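Local coordinates for glutathione transferase (PDB 6ZB6), which probably conjugates glutathione to xenobiotics, including herbicides, as a phi class glutathione transferase linked to multiple-herbicide resistance, at residues K5-A10 against E30-D35. Numbering follows the deposited sequence.
Sequences KVFGPA and EVVDMD
Val6 and Gly8 reach across to the neighbouring strand through three backbone hydrogen bonds, the ladder of two parallel strands in the beta-alpha-beta unit of the thioredoxin-like N-terminal domain. Val6 N donates to Glu30 O at 2.8 Å, Val32 N returns a bond to Val6 O at 2.7 Å, and Gly8 N closes the series on Val32 O at 2.8 Å. All three are nearly straight, with N-H...O angles of 172° or more, and the two strand axes are inclined at 23° to each other. Helix 13-24 makes the crossover and covers Val6, while strand 57-60 flanks 5-7 on its other edge and leaves 30-32 outermost in the sheet.

Lys5 and Glu30 run side by side on the same face of the sheet, both chains extended. Their charges meet only loosely: the salt bridge from Lys5 NZ to Glu30 OE1 is long, at 3.8 Å, and a water bridges the two atoms, accepting from NZ and donating to OE1.

Phe7 and Val32 share that face, and the ring's CD2 packs 3.7 Å from Val32 CB at an oblique tilt. With CG anti to the carbonyl carbon (chi1 -64°) and chi2 extended, Met34 sets SD 3.6 Å from Gly8 N, over the Phe7-Gly8 peptide, where it also meets Phe7 CB. His46 of helix 44-47 touches both Phe7 and Met34.

Beyond the strands, Gly8 takes a positive phi, open to glycine, which has no beta carbon to meet the preceding carbonyl oxygen. Val31 CG1 packs against Gly8 O. The side chains of Asp33 and Pro9 cross at about a right angle; Asp33 OD1 accepts a bent bond from its neighbour Met34 N and sits 3.5 Å from Pro9 CB.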
loop_
_atom_site.group_PDB
_atom_site.type_symbol
_atom_site.label_atom_id
_atom_site.label_comp_id
_atom_site.label_asym_id
_atom_site.label_seq_id
_atom_site.Cartn_x
_atom_site.Cartn_y
_atom_site.Cartn_z
ATOM N N LYS A 5 -17.037 -6.486 -1.834
ATOM C CA LYS A 5 -16.420 -6.724 -3.129
ATOM C C LYS A 5 -15.387 -5.650 -3.404
ATOM O O LYS A 5 -15.676 -4.459 -3.266
ATOM C CB LYS A 5 -17.446 -6.717 -4.264
ATOM C CG LYS A 5 -18.525 -7.769 -4.171
ATOM C CD LYS A 5 -19.398 -7.681 -5.416
ATOM C CE LYS A 5 -20.465 -8.749 -5.430
ATOM N NZ LYS A 5 -20.854 -9.099 -6.824
ATOM N N VAL A 6 -14.203 -6.069 -3.830
ATOM C CA VAL A 6 -13.161 -5.162 -4.292
ATOM C C VAL A 6 -12.992 -5.376 -5.787
ATOM O O VAL A 6 -12.826 -6.515 -6.240
ATOM C CB VAL A 6 -11.839 -5.406 -3.541
ATOM C CG1 VAL A 6 -10.798 -4.377 -3.957
ATOM C CG2 VAL A 6 -12.097 -5.343 -2.048
ATOM N N PHE A 7 -13.018 -4.286 -6.546
ATOM C CA PHE A 7 -12.925 -4.337 -8.003
ATOM C C PHE A 7 -11.513 -3.960 -8.432
ATOM O O PHE A 7 -11.040 -2.861 -8.124
ATOM C CB PHE A 7 -13.946 -3.397 -8.644
ATOM C CG PHE A 7 -15.368 -3.798 -8.385
ATOM C CD1 PHE A 7 -16.031 -3.343 -7.255
ATOM C CD2 PHE A 7 -16.027 -4.666 -9.250
ATOM C CE1 PHE A 7 -17.340 -3.723 -6.991
ATOM C CE2 PHE A 7 -17.346 -5.049 -9.001
ATOM C CZ PHE A 7 -17.997 -4.580 -7.870
ATOM N N GLY A 8 -10.846 -4.876 -9.136
ATOM C CA GLY A 8 -9.492 -4.657 -9.575
ATOM C C GLY A 8 -8.625 -5.866 -9.252
ATOM O O GLY A 8 -8.899 -6.619 -8.310
ATOM N N PRO A 9 -7.565 -6.067 -10.026
ATOM C CA PRO A 9 -6.662 -7.199 -9.766
ATOM C C PRO A 9 -5.874 -7.019 -8.477
ATOM O O PRO A 9 -5.459 -5.911 -8.130
ATOM C CB PRO A 9 -5.737 -7.203 -10.988
ATOM C CG PRO A 9 -5.869 -5.831 -11.590
ATOM C CD PRO A 9 -7.253 -5.373 -11.288
ATOM N N ALA A 10 -5.638 -8.136 -7.779
ATOM C CA ALA A 10 -4.914 -8.070 -6.512
ATOM C C ALA A 10 -3.500 -7.528 -6.680
ATOM O O ALA A 10 -2.941 -6.992 -5.717
ATOM C CB ALA A 10 -4.862 -9.448 -5.842
ATOM N N GLU A 30 -14.570 -10.579 -1.741
ATOM C CA GLU A 30 -14.490 -11.069 -3.104
ATOM C C GLU A 30 -13.640 -10.097 -3.907
ATOM O O GLU A 30 -13.870 -8.886 -3.860
ATOM C CB GLU A 30 -15.896 -11.196 -3.718
ATOM C CG GLU A 30 -15.880 -11.443 -5.214
ATOM C CD GLU A 30 -17.265 -11.538 -5.825
ATOM O OE1 GLU A 30 -18.273 -11.318 -5.110
ATOM O OE2 GLU A 30 -17.339 -11.854 -7.031
ATOM N N VAL A 31 -12.650 -10.615 -4.620
ATOM C CA VAL A 31 -11.825 -9.809 -5.514
ATOM C C VAL A 31 -12.361 -10.002 -6.919
ATOM O O VAL A 31 -12.362 -11.127 -7.429
ATOM C CB VAL A 31 -10.345 -10.227 -5.443
ATOM C CG1 VAL A 31 -9.526 -9.367 -6.392
ATOM C CG2 VAL A 31 -9.832 -10.107 -4.024
ATOM N N VAL A 32 -12.822 -8.923 -7.547
ATOM C CA VAL A 32 -13.372 -8.979 -8.897
ATOM C C VAL A 32 -12.274 -8.524 -9.851
ATOM O O VAL A 32 -11.897 -7.348 -9.868
ATOM C CB VAL A 32 -14.634 -8.116 -9.040
ATOM C CG1 VAL A 32 -15.224 -8.250 -10.451
ATOM C CG2 VAL A 32 -15.683 -8.490 -7.972
ATOM N N ASP A 33 -11.740 -9.462 -10.629
ATOM C CA ASP A 33 -10.662 -9.147 -11.557
ATOM C C ASP A 33 -11.184 -8.299 -12.708
ATOM O O ASP A 33 -12.366 -8.341 -13.059
ATOM C CB ASP A 33 -10.025 -10.427 -12.104
ATOM C CG ASP A 33 -8.553 -10.250 -12.467
ATOM O OD1 ASP A 33 -8.100 -9.101 -12.670
ATOM O OD2 ASP A 33 -7.843 -11.276 -12.546
ATOM N N MET A 34 -10.285 -7.518 -13.295
ATOM C CA MET A 34 -10.641 -6.588 -14.354
ATOM C C MET A 34 -9.553 -6.585 -15.413
ATOM O O MET A 34 -8.363 -6.628 -15.092
ATOM C CB MET A 34 -10.837 -5.184 -13.801
ATOM C CG MET A 34 -11.991 -5.111 -12.831
ATOM S SD MET A 34 -12.146 -3.473 -12.151
ATOM C CE MET A 34 -12.576 -2.562 -13.629
ATOM N N ASP A 35 -9.976 -6.517 -16.667
ATOM C CA ASP A 35 -9.094 -6.696 -17.815
ATOM C C ASP A 35 -8.637 -5.331 -18.309
ATOM O O ASP A 35 -9.344 -4.668 -19.069
ATOM C CB ASP A 35 -9.813 -7.466 -18.915
ATOM C CG ASP A 35 -8.880 -7.895 -20.031
ATOM O OD1 ASP A 35 -7.719 -7.431 -20.055
ATOM O OD2 ASP A 35 -9.314 -8.698 -20.877
HETATM O O HOH W 1 -20.847 -12.002 -5.835
#